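CCMAN5 (Cellulosimicrobium cellulans, PDB 2XSG) probably hydrolyses alpha-mannosidic linkages as a calcium-binding GH92 mannosidase, and enables mannose-6-phosphate modification of yeast-produced lysosomal enzymes. Local coordinates at residues 321-332 with 342-351; 194-202 with 395-406. One frame throughout, in Å; residues are numbered along the deposited sequence.

Contact 1 (321-332 with 342-351)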
loop_
_atom_site.group_PDB
_atom_site.type_symbol
_atom_site.label_atom_id
_atom_site.label_comp_id
_atom_site.label_asym_id
_atom_site.label_seq_id
_atom_site.Cartn_x
_atom_site.Cartn_y
_atom_site.Cartn_z
ATOM N N MET A 321 -5.462 -0.927 1.302
ATOM C CA MET A 321 -5.139 -2.356 1.278
ATOM C C MET A 321 -4.624 -2.795 2.647
ATOM O O MET A 321 -3.967 -2.006 3.312
ATOM C CB MET A 321 -4.079 -2.656 0.213
ATOM C CG MET A 321 -4.589 -2.615 -1.241
ATOM S SD MET A 321 -3.253 -2.639 -2.477
ATOM C CE MET A 321 -2.515 -4.256 -2.252
ATOM N N PRO A 322 -4.930 -4.043 3.074
ATOM C CA PRO A 322 -5.767 -5.029 2.380
ATOM C C PRO A 322 -7.229 -4.587 2.228
ATOM O O PRO A 322 -7.719 -3.765 3.014
ATOM C CB PRO A 322 -5.647 -6.285 3.263
ATOM C CG PRO A 322 -5.315 -5.750 4.630
ATOM C CD PRO A 322 -4.417 -4.573 4.351
ATOM N N MET A 323 -7.907 -5.127 1.213
ATOM C CA MET A 323 -9.270 -4.721 0.884
ATOM C C MET A 323 -10.267 -5.584 1.625
ATOM O O MET A 323 -9.980 -6.742 1.936
ATOM C CB MET A 323 -9.566 -4.878 -0.611
ATOM C CG MET A 323 -8.488 -4.446 -1.572
ATOM S SD MET A 323 -8.976 -5.053 -3.209
ATOM C CE MET A 323 -7.389 -5.579 -3.804
ATOM N N ASN A 324 -11.440 -5.020 1.891
ATOM C CA ASN A 324 -12.553 -5.788 2.450
ATOM C C ASN A 324 -12.884 -6.915 1.464
ATOM O O ASN A 324 -13.330 -6.653 0.341
ATOM C CB ASN A 324 -13.753 -4.857 2.695
ATOM C CG ASN A 324 -14.892 -5.517 3.466
ATOM O OD1 ASN A 324 -15.127 -6.733 3.377
ATOM N ND2 ASN A 324 -15.645 -4.695 4.198
ATOM N N ALA A 325 -12.599 -8.153 1.863
ATOM C CA ALA A 325 -12.902 -9.359 1.073
ATOM C C ALA A 325 -14.061 -10.185 1.662
ATOM O O ALA A 325 -14.165 -11.386 1.420
ATOM C CB ALA A 325 -11.661 -10.218 0.942
ATOM N N THR A 326 -14.942 -9.510 2.397
ATOM C CA THR A 326 -16.107 -10.114 3.072
ATOM C C THR A 326 -17.423 -9.705 2.412
ATOM O O THR A 326 -17.603 -8.547 2.030
ATOM C CB THR A 326 -16.149 -9.681 4.576
ATOM O OG1 THR A 326 -14.881 -9.969 5.178
ATOM C CG2 THR A 326 -17.271 -10.370 5.376
ATOM N N SER A 327 -18.346 -10.656 2.310
ATOM C CA SER A 327 -19.691 -10.399 1.802
ATOM C C SER A 327 -20.543 -9.684 2.840
ATOM O O SER A 327 -20.158 -9.611 4.006
ATOM C CB SER A 327 -20.362 -11.716 1.424
ATOM O OG SER A 327 -20.684 -12.492 2.575
ATOM N N THR A 328 -21.705 -9.174 2.418
ATOM C CA THR A 328 -22.667 -8.560 3.355
ATOM C C THR A 328 -23.305 -9.603 4.280
ATOM O O THR A 328 -23.921 -9.257 5.288
ATOM C CB THR A 328 -23.752 -7.710 2.635
ATOM O OG1 THR A 328 -24.499 -8.538 1.725
ATOM C CG2 THR A 328 -23.108 -6.563 1.869
ATOM N N SER A 329 -23.140 -10.882 3.931
ATOM C CA SER A 329 -23.638 -11.973 4.748
ATOM C C SER A 329 -22.603 -12.477 5.759
ATOM O O SER A 329 -22.863 -13.456 6.464
ATOM C CB SER A 329 -24.112 -13.132 3.865
ATOM O OG SER A 329 -25.047 -12.686 2.904
ATOM N N GLY A 330 -21.441 -11.823 5.810
ATOM C CA GLY A 330 -20.360 -12.199 6.722
ATOM C C GLY A 330 -19.556 -13.429 6.326
ATOM O O GLY A 330 -19.004 -14.105 7.189
ATOM N N THR A 331 -19.485 -13.717 5.026
ATOM C CA THR A 331 -18.706 -14.843 4.512
ATOM C C THR A 331 -17.534 -14.389 3.628
ATOM O O THR A 331 -17.516 -13.268 3.134
ATOM C CB THR A 331 -19.573 -15.851 3.722
ATOM O OG1 THR A 331 -20.092 -15.234 2.540
ATOM C CG2 THR A 331 -20.737 -16.372 4.575
ATOM N N TYR A 332 -16.568 -15.280 3.425
ATOM C CA TYR A 332 -15.411 -15.014 2.577
ATOM C C TYR A 332 -15.035 -16.309 1.845
ATOM O O TYR A 332 -15.532 -17.385 2.186
ATOM C CB TYR A 332 -14.256 -14.473 3.438
ATOM C CG TYR A 332 -13.490 -15.517 4.233
ATOM C CD1 TYR A 332 -13.901 -15.912 5.514
ATOM C CD2 TYR A 332 -12.341 -16.110 3.701
ATOM C CE1 TYR A 332 -13.175 -16.892 6.244
ATOM C CE2 TYR A 332 -11.615 -17.065 4.421
ATOM C CZ TYR A 332 -12.039 -17.461 5.686
ATOM O OH TYR A 332 -11.298 -18.431 6.360
ATOM N N ALA A 342 -16.695 -15.378 8.367
ATOM C CA ALA A 342 -15.796 -14.470 9.079
ATOM C C ALA A 342 -16.600 -14.090 10.312
ATOM O O ALA A 342 -17.297 -13.083 10.308
ATOM C CB ALA A 342 -15.474 -13.262 8.240
ATOM N N GLN A 343 -16.543 -14.933 11.339
ATOM C CA GLN A 343 -17.425 -14.784 12.505
ATOM C C GLN A 343 -16.968 -13.668 13.442
ATOM O O GLN A 343 -15.900 -13.766 14.052
ATOM C CB GLN A 343 -17.506 -16.100 13.289
ATOM C CG GLN A 343 -18.628 -16.139 14.366
ATOM C CD GLN A 343 -20.007 -16.219 13.760
ATOM O OE1 GLN A 343 -20.930 -15.536 14.202
ATOM N NE2 GLN A 343 -20.158 -17.043 12.722
ATOM N N GLY A 344 -17.781 -12.620 13.545
ATOM C CA GLY A 344 -17.536 -11.535 14.499
ATOM C C GLY A 344 -16.430 -10.564 14.128
ATOM O O GLY A 344 -15.952 -9.807 14.982
ATOM N N PHE A 345 -16.027 -10.580 12.859
ATOM C CA PHE A 345 -14.946 -9.722 12.363
ATOM C C PHE A 345 -15.044 -9.642 10.850
ATOM O O PHE A 345 -15.690 -10.485 10.207
ATOM C CB PHE A 345 -13.564 -10.234 12.815
ATOM C CG PHE A 345 -12.981 -11.316 11.951
ATOM C CD1 PHE A 345 -13.428 -12.632 12.056
ATOM C CD2 PHE A 345 -11.941 -11.025 11.066
ATOM C CE1 PHE A 345 -12.871 -13.642 11.265
ATOM C CE2 PHE A 345 -11.374 -12.026 10.260
ATOM C CZ PHE A 345 -11.845 -13.343 10.356
ATOM N N THR A 346 -14.413 -8.627 10.282
ATOM C CA THR A 346 -14.382 -8.465 8.831
ATOM C C THR A 346 -13.100 -9.083 8.297
ATOM O O THR A 346 -11.994 -8.805 8.802
ATOM C CB THR A 346 -14.496 -6.977 8.445
ATOM O OG1 THR A 346 -15.786 -6.517 8.837
ATOM C CG2 THR A 346 -14.343 -6.739 6.918
ATOM N N TYR A 347 -13.250 -9.932 7.281
ATOM C CA TYR A 347 -12.096 -10.567 6.655
ATOM C C TYR A 347 -11.541 -9.647 5.564
ATOM O O TYR A 347 -12.249 -9.273 4.624
ATOM C CB TYR A 347 -12.467 -11.945 6.093
ATOM C CG TYR A 347 -11.339 -12.666 5.405
ATOM C CD1 TYR A 347 -10.325 -13.280 6.141
ATOM C CD2 TYR A 347 -11.276 -12.736 4.016
ATOM C CE1 TYR A 347 -9.271 -13.941 5.505
ATOM C CE2 TYR A 347 -10.234 -13.413 3.378
ATOM C CZ TYR A 347 -9.240 -14.019 4.133
ATOM O OH TYR A 347 -8.203 -14.683 3.507
ATOM N N TYR A 348 -10.274 -9.287 5.712
ATOM C CA TYR A 348 -9.535 -8.550 4.702
ATOM C C TYR A 348 -8.547 -9.471 3.976
ATOM O O TYR A 348 -8.084 -10.481 4.532
ATOM C CB TYR A 348 -8.802 -7.357 5.347
ATOM C CG TYR A 348 -9.771 -6.365 5.954
ATOM C CD1 TYR A 348 -10.215 -6.493 7.280
ATOM C CD2 TYR A 348 -10.283 -5.326 5.184
ATOM C CE1 TYR A 348 -11.133 -5.583 7.814
ATOM C CE2 TYR A 348 -11.192 -4.439 5.698
ATOM C CZ TYR A 348 -11.612 -4.567 7.006
ATOM O OH TYR A 348 -12.522 -3.652 7.463
ATOM N N ASP A 349 -8.251 -9.109 2.728
ATOM C CA ASP A 349 -7.350 -9.861 1.867
ATOM C C ASP A 349 -6.710 -8.904 0.867
ATOM O O ASP A 349 -7.246 -7.806 0.621
ATOM C CB ASP A 349 -8.124 -10.965 1.147
ATOM C CG ASP A 349 -7.220 -12.028 0.526
ATOM O OD1 ASP A 349 -5.976 -11.992 0.709
ATOM O OD2 ASP A 349 -7.767 -12.899 -0.186
ATOM N N SER A 350 -5.581 -9.337 0.314
ATOM C CA SER A 350 -4.734 -8.608 -0.664
ATOM C C SER A 350 -3.488 -8.096 0.020
ATOM O O SER A 350 -3.509 -7.057 0.658
ATOM C CB SER A 350 -5.440 -7.453 -1.363
ATOM O OG SER A 350 -4.623 -6.972 -2.416
ATOM N N TRP A 351 -2.406 -8.841 -0.111
ATOM C CA TRP A 351 -1.234 -8.622 0.724
ATOM C C TRP A 351 -0.006 -8.373 -0.139
ATOM O O TRP A 351 0.108 -8.929 -1.220
ATOM C CB TRP A 351 -1.013 -9.854 1.591
ATOM C CG TRP A 351 -2.222 -10.242 2.427
ATOM C CD1 TRP A 351 -3.171 -11.164 2.114
ATOM C CD2 TRP A 351 -2.579 -9.713 3.708
ATOM N NE1 TRP A 351 -4.118 -11.241 3.125
ATOM C CE2 TRP A 351 -3.773 -10.357 4.112
ATOM C CE3 TRP A 351 -2.002 -8.755 4.557
ATOM C CZ2 TRP A 351 -4.390 -10.091 5.334
ATOM C CZ3 TRP A 351 -2.629 -8.473 5.772
ATOM C CH2 TRP A 351 -3.816 -9.135 6.144
#
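Pro322, joined to Met321 by a cis peptide bond, lays its ring over one face of the Trp351 indole, with CG 4.2 Å from the centroid of the six-membered ring of Trp351 in a CH-pi contact. The same CG also meets Tyr348 CB, so the proline packs on the indole face and on the base of the tyrosine side chain. Beyond it the backbones pair for two residues: Met323 N bonds to Asp349 O (2.8 Å) and Asp349 N returns the bond to Met323 O. Both methionine methyls close on one hydroxyl, Met321 CE and Met323 CE each lying 3.4 Å from Ser350 OG, which itself bonds to Pro402 O.

The pairing ends at Tyr347 O, an acceptor gripped twice, by Ala325 N at 3.0 Å and by Thr326 OG1 at 2.8 Å; the hydroxyl arrives in the carbonyl plane, on a lone pair. Asn324 OD1 takes the amide of Thr326 in an Asx turn. Farther out, the rings of Tyr332 and Tyr347 stack face to face, centroids 4.0 Å apart and planes inclined by 26°. Tyr332 CG sits between its own backbone N and carbonyl carbon (chi1 78°), which brings CD2 over the Tyr347 ring, while its OH reaches Asp384. Ala342 N closes the outer end by bonding to Gly330 O.

Two short antiparallel pairings, 323-324 with 348-349 and 331-333 with 339-341, thus shape the hairpin-like excursion between helices 306-318 and 353-366 of the GH92 catalytic domain, whose family relatives are built on an (alpha/alpha)6 barrel.

Contact 2 (194-202 with 395-406)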
loop_
_atom_site.group_PDB
_atom_site.type_symbol
_atom_site.label_atom_id
_atom_site.label_comp_id
_atom_site.label_asym_id
_atom_site.label_seq_id
_atom_site.Cartn_x
_atom_site.Cartn_y
_atom_site.Cartn_z
ATOM N N TYR A 194 -4.318 -12.664 -12.909
ATOM C CA TYR A 194 -3.107 -13.063 -12.233
ATOM C C TYR A 194 -2.263 -11.825 -11.980
ATOM O O TYR A 194 -2.209 -10.927 -12.822
ATOM C CB TYR A 194 -2.341 -14.095 -13.073
ATOM C CG TYR A 194 -1.059 -14.605 -12.434
ATOM C CD1 TYR A 194 0.131 -13.871 -12.527
ATOM C CD2 TYR A 194 -1.028 -15.828 -11.749
ATOM C CE1 TYR A 194 1.314 -14.322 -11.942
ATOM C CE2 TYR A 194 0.177 -16.305 -11.160
ATOM C CZ TYR A 194 1.336 -15.539 -11.271
ATOM O OH TYR A 194 2.524 -15.953 -10.696
ATOM N N PHE A 195 -1.641 -11.768 -10.805
ATOM C CA PHE A 195 -0.598 -10.785 -10.545
ATOM C C PHE A 195 0.469 -11.360 -9.630
ATOM O O PHE A 195 0.166 -11.945 -8.584
ATOM C CB PHE A 195 -1.163 -9.493 -9.954
ATOM C CG PHE A 195 -0.118 -8.438 -9.709
ATOM C CD1 PHE A 195 0.478 -7.757 -10.784
ATOM C CD2 PHE A 195 0.304 -8.146 -8.411
ATOM C CE1 PHE A 195 1.462 -6.778 -10.574
ATOM C CE2 PHE A 195 1.285 -7.164 -8.181
ATOM C CZ PHE A 195 1.862 -6.471 -9.261
ATOM N N TYR A 196 1.715 -11.200 -10.065
ATOM C CA TYR A 196 2.921 -11.599 -9.322
ATOM C C TYR A 196 3.048 -13.090 -8.970
ATOM O O TYR A 196 3.710 -13.836 -9.709
ATOM C CB TYR A 196 3.184 -10.668 -8.117
ATOM C CG TYR A 196 4.603 -10.754 -7.631
ATOM C CD1 TYR A 196 5.681 -10.351 -8.462
ATOM C CD2 TYR A 196 4.891 -11.269 -6.360
ATOM C CE1 TYR A 196 6.997 -10.453 -8.019
ATOM C CE2 TYR A 196 6.209 -11.369 -5.903
ATOM C CZ TYR A 196 7.250 -10.964 -6.737
ATOM O OH TYR A 196 8.536 -11.068 -6.287
ATOM N N ASN A 197 2.428 -13.537 -7.873
ATOM C CA ASN A 197 2.548 -14.940 -7.454
ATOM C C ASN A 197 1.321 -15.798 -7.716
ATOM O O ASN A 197 1.419 -17.023 -7.745
ATOM C CB ASN A 197 2.856 -15.061 -5.949
ATOM C CG ASN A 197 4.289 -14.702 -5.604
ATOM O OD1 ASN A 197 5.211 -14.875 -6.404
ATOM N ND2 ASN A 197 4.482 -14.209 -4.391
ATOM N N ALA A 198 0.157 -15.173 -7.852
ATOM C CA ALA A 198 -1.085 -15.923 -7.699
ATOM C C ALA A 198 -2.166 -15.470 -8.634
ATOM O O ALA A 198 -2.259 -14.289 -8.968
ATOM C CB ALA A 198 -1.589 -15.798 -6.264
ATOM N N ALA A 199 -2.995 -16.420 -9.044
ATOM C CA ALA A 199 -4.251 -16.105 -9.692
ATOM C C ALA A 199 -5.270 -15.757 -8.606
ATOM O O ALA A 199 -5.068 -16.093 -7.421
ATOM C CB ALA A 199 -4.736 -17.289 -10.523
ATOM N N TYR A 200 -6.353 -15.093 -9.019
ATOM C CA TYR A 200 -7.475 -14.720 -8.153
ATOM C C TYR A 200 -8.768 -14.765 -8.986
ATOM O O TYR A 200 -8.743 -14.552 -10.189
ATOM C CB TYR A 200 -7.280 -13.308 -7.578
ATOM C CG TYR A 200 -7.306 -12.237 -8.652
ATOM C CD1 TYR A 200 -6.135 -11.810 -9.276
ATOM C CD2 TYR A 200 -8.516 -11.663 -9.056
ATOM C CE1 TYR A 200 -6.174 -10.838 -10.279
ATOM C CE2 TYR A 200 -8.560 -10.708 -10.067
ATOM C CZ TYR A 200 -7.392 -10.305 -10.669
ATOM O OH TYR A 200 -7.457 -9.358 -11.661
ATOM N N THR A 201 -9.889 -15.048 -8.339
ATOM C CA THR A 201 -11.183 -14.985 -9.009
ATOM C C THR A 201 -12.155 -14.081 -8.250
ATOM O O THR A 201 -12.249 -14.147 -7.017
ATOM C CB THR A 201 -11.777 -16.389 -9.149
ATOM O OG1 THR A 201 -10.890 -17.180 -9.952
ATOM C CG2 THR A 201 -13.175 -16.347 -9.804
ATOM N N LEU A 202 -12.871 -13.249 -8.999
ATOM C CA LEU A 202 -13.968 -12.429 -8.463
ATOM C C LEU A 202 -15.230 -12.633 -9.281
ATOM O O LEU A 202 -15.170 -12.760 -10.514
ATOM C CB LEU A 202 -13.584 -10.948 -8.469
ATOM C CG LEU A 202 -12.598 -10.488 -7.389
ATOM C CD1 LEU A 202 -12.192 -9.065 -7.691
ATOM C CD2 LEU A 202 -13.232 -10.584 -5.970
ATOM N N GLY A 395 1.259 -19.177 -2.800
ATOM C CA GLY A 395 1.342 -19.006 -4.256
ATOM C C GLY A 395 0.678 -20.084 -5.099
ATOM O O GLY A 395 0.376 -19.861 -6.271
ATOM N N GLY A 396 0.413 -21.246 -4.505
ATOM C CA GLY A 396 -0.197 -22.353 -5.249
ATOM C C GLY A 396 -1.719 -22.379 -5.271
ATOM O O GLY A 396 -2.314 -23.227 -5.937
ATOM N N PHE A 397 -2.352 -21.459 -4.558
ATOM C CA PHE A 397 -3.803 -21.411 -4.500
ATOM C C PHE A 397 -4.340 -20.259 -5.334
ATOM O O PHE A 397 -3.628 -19.297 -5.631
ATOM C CB PHE A 397 -4.293 -21.219 -3.056
ATOM C CG PHE A 397 -3.745 -22.220 -2.082
ATOM C CD1 PHE A 397 -4.160 -23.550 -2.124
ATOM C CD2 PHE A 397 -2.810 -21.830 -1.121
ATOM C CE1 PHE A 397 -3.645 -24.494 -1.226
ATOM C CE2 PHE A 397 -2.285 -22.761 -0.213
ATOM C CZ PHE A 397 -2.711 -24.098 -0.262
ATOM N N VAL A 398 -5.615 -20.360 -5.688
ATOM C CA VAL A 398 -6.341 -19.252 -6.296
ATOM C C VAL A 398 -6.854 -18.349 -5.164
ATOM O O VAL A 398 -7.550 -18.816 -4.267
ATOM C CB VAL A 398 -7.510 -19.759 -7.173
ATOM C CG1 VAL A 398 -8.330 -18.582 -7.686
ATOM C CG2 VAL A 398 -6.968 -20.588 -8.354
ATOM N N HIS A 399 -6.487 -17.070 -5.189
ATOM C CA HIS A 399 -6.880 -16.150 -4.110
ATOM C C HIS A 399 -8.244 -15.425 -4.285
ATOM O O HIS A 399 -8.806 -15.412 -5.378
ATOM C CB HIS A 399 -5.732 -15.196 -3.818
ATOM C CG HIS A 399 -4.652 -15.836 -3.008
ATOM N ND1 HIS A 399 -3.806 -16.798 -3.523
ATOM C CD2 HIS A 399 -4.326 -15.705 -1.704
ATOM C CE1 HIS A 399 -2.990 -17.210 -2.570
ATOM N NE2 HIS A 399 -3.292 -16.573 -1.456
ATOM N N SER A 400 -8.786 -14.872 -3.193
ATOM C CA SER A 400 -10.163 -14.336 -3.192
ATOM C C SER A 400 -10.272 -12.937 -3.792
ATOM O O SER A 400 -11.368 -12.498 -4.145
ATOM C CB SER A 400 -10.784 -14.380 -1.775
ATOM O OG SER A 400 -10.260 -13.377 -0.921
ATOM N N VAL A 401 -9.128 -12.255 -3.894
ATOM C CA VAL A 401 -9.005 -10.887 -4.437
ATOM C C VAL A 401 -7.611 -10.796 -5.075
ATOM O O VAL A 401 -6.746 -11.618 -4.746
ATOM C CB VAL A 401 -9.097 -9.813 -3.331
ATOM C CG1 VAL A 401 -10.471 -9.817 -2.647
ATOM C CG2 VAL A 401 -7.976 -9.992 -2.298
ATOM N N PRO A 402 -7.376 -9.812 -5.982
ATOM C CA PRO A 402 -6.021 -9.644 -6.475
ATOM C C PRO A 402 -5.090 -9.450 -5.297
ATOM O O PRO A 402 -5.455 -8.794 -4.311
ATOM C CB PRO A 402 -6.086 -8.365 -7.327
ATOM C CG PRO A 402 -7.421 -7.808 -7.160
ATOM C CD PRO A 402 -8.315 -8.868 -6.614
ATOM N N THR A 403 -3.910 -10.048 -5.383
ATOM C CA THR A 403 -2.988 -10.052 -4.251
ATOM C C THR A 403 -1.544 -10.136 -4.745
ATOM O O THR A 403 -1.294 -10.304 -5.946
ATOM C CB THR A 403 -3.341 -11.192 -3.280
ATOM O OG1 THR A 403 -2.696 -10.988 -2.013
ATOM C CG2 THR A 403 -2.965 -12.572 -3.874
ATOM N N VAL A 404 -0.586 -9.986 -3.839
ATOM C CA VAL A 404 0.810 -9.885 -4.274
ATOM C C VAL A 404 1.694 -10.953 -3.635
ATOM O O VAL A 404 2.056 -11.907 -4.290
ATOM C CB VAL A 404 1.395 -8.488 -4.026
ATOM C CG1 VAL A 404 2.775 -8.348 -4.691
ATOM C CG2 VAL A 404 0.432 -7.404 -4.533
ATOM N N ARG A 405 2.040 -10.774 -2.362
ATOM C CA ARG A 405 3.086 -11.590 -1.720
ATOM C C ARG A 405 2.956 -11.507 -0.191
ATOM O O ARG A 405 2.317 -10.585 0.330
ATOM C CB ARG A 405 4.488 -11.167 -2.199
ATOM C CG ARG A 405 4.897 -9.741 -1.812
ATOM C CD ARG A 405 6.198 -9.299 -2.476
ATOM N NE ARG A 405 7.309 -10.229 -2.310
ATOM C CZ ARG A 405 8.523 -10.062 -2.827
ATOM N NH1 ARG A 405 8.810 -8.976 -3.514
ATOM N NH2 ARG A 405 9.466 -10.968 -2.615
ATOM N N TRP A 406 3.545 -12.468 0.522
ATOM C CA TRP A 406 3.183 -12.691 1.926
ATOM C C TRP A 406 4.352 -12.744 2.896
ATOM O O TRP A 406 4.149 -12.944 4.085
ATOM C CB TRP A 406 2.338 -13.970 2.054
ATOM C CG TRP A 406 1.149 -13.998 1.118
ATOM C CD1 TRP A 406 -0.099 -13.473 1.353
ATOM C CD2 TRP A 406 1.112 -14.547 -0.204
ATOM N NE1 TRP A 406 -0.916 -13.674 0.257
ATOM C CE2 TRP A 406 -0.199 -14.332 -0.710
ATOM C CE3 TRP A 406 2.057 -15.203 -1.014
ATOM C CZ2 TRP A 406 -0.583 -14.746 -1.989
ATOM C CZ3 TRP A 406 1.673 -15.620 -2.287
ATOM C CH2 TRP A 406 0.368 -15.379 -2.763
HETATM O O HOH W 1 0.315 -12.921 -5.852
HETATM O O HOH W 2 -2.996 -11.766 -7.578
HETATM O O HOH W 3 -2.442 -19.024 -8.104
#
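Ala199 and His399 make the direct backbone link: His399 N points almost straight at Ala199 O (2.8 Å, 175° at the hydrogen), and His399 O accepts from Thr201 N, so that Tyr200 is bridged to His399 from both sides. Water extends this polar seam. One molecule takes the amide of Ala199 and gives a proton to Phe397 O; another accepts from Thr403 N at 2.9 Å and lies 3.0 Å from Ala198 O.

Among apolar contacts, the Tyr200 ring lies with one face on Pro402, whose CB is 3.9 Å from the ring centroid and only 14° off its normal. The ring gets there because CG stands between the backbone N and the carbonyl carbon (chi1 65°). With a serine in its place, Pro402 would probably lose the surface it packs on, and Asp78 and Asn166, both bonded to Tyr200 OH, would be likely to lose that partner. Ala198 CB touches the edge of Trp406 at CH2 (4.0 Å), and Phe195 meets Val404 edge-on, CE2 to CG2 at 3.8 Å.

At the more exposed end, Tyr196 OH rests over one face of the Arg405 guanidinium, 3.5 Å from Arg405 NH1 without a hydrogen bond. Arg405 NE is held by a salt bridge to Glu407, and NH1 bonds to a bis-tris propane molecule, probably from the crystallisation liquor.

The type II' turn Phe195-Ala198 joins strands 185-195 and 198-208 of the large antiparallel N-terminal sheet; the turn and the start of strand 198-208 pack against the loop between helices 368-387 and 409-418, whose Phe397 and Trp406 touch helix 368-387.

How the contacts relate
Contact 1 is the buried one, a local closure inside the catalytic domain. Contact 2, partly buried, joins that domain to the N-terminal sheet across a long sequence separation, and along the chain contact 1 is nested within it. Strand pairing and ring stacking dominate the first; a single bridge, ordered waters and a partly exposed, ligand-bound arginine mark the second. The two meet directly through 349-350 and 400-403: beside the Ser350 to Pro402 pair, Asp349 OD2 lies 2.6 Å from Ser400 OG, a probable hydrogen bond, with Asp349 packing on Val401. Helix 368-387 touches side chains of both, Leu381 meeting Tyr347 and Trp406 alike.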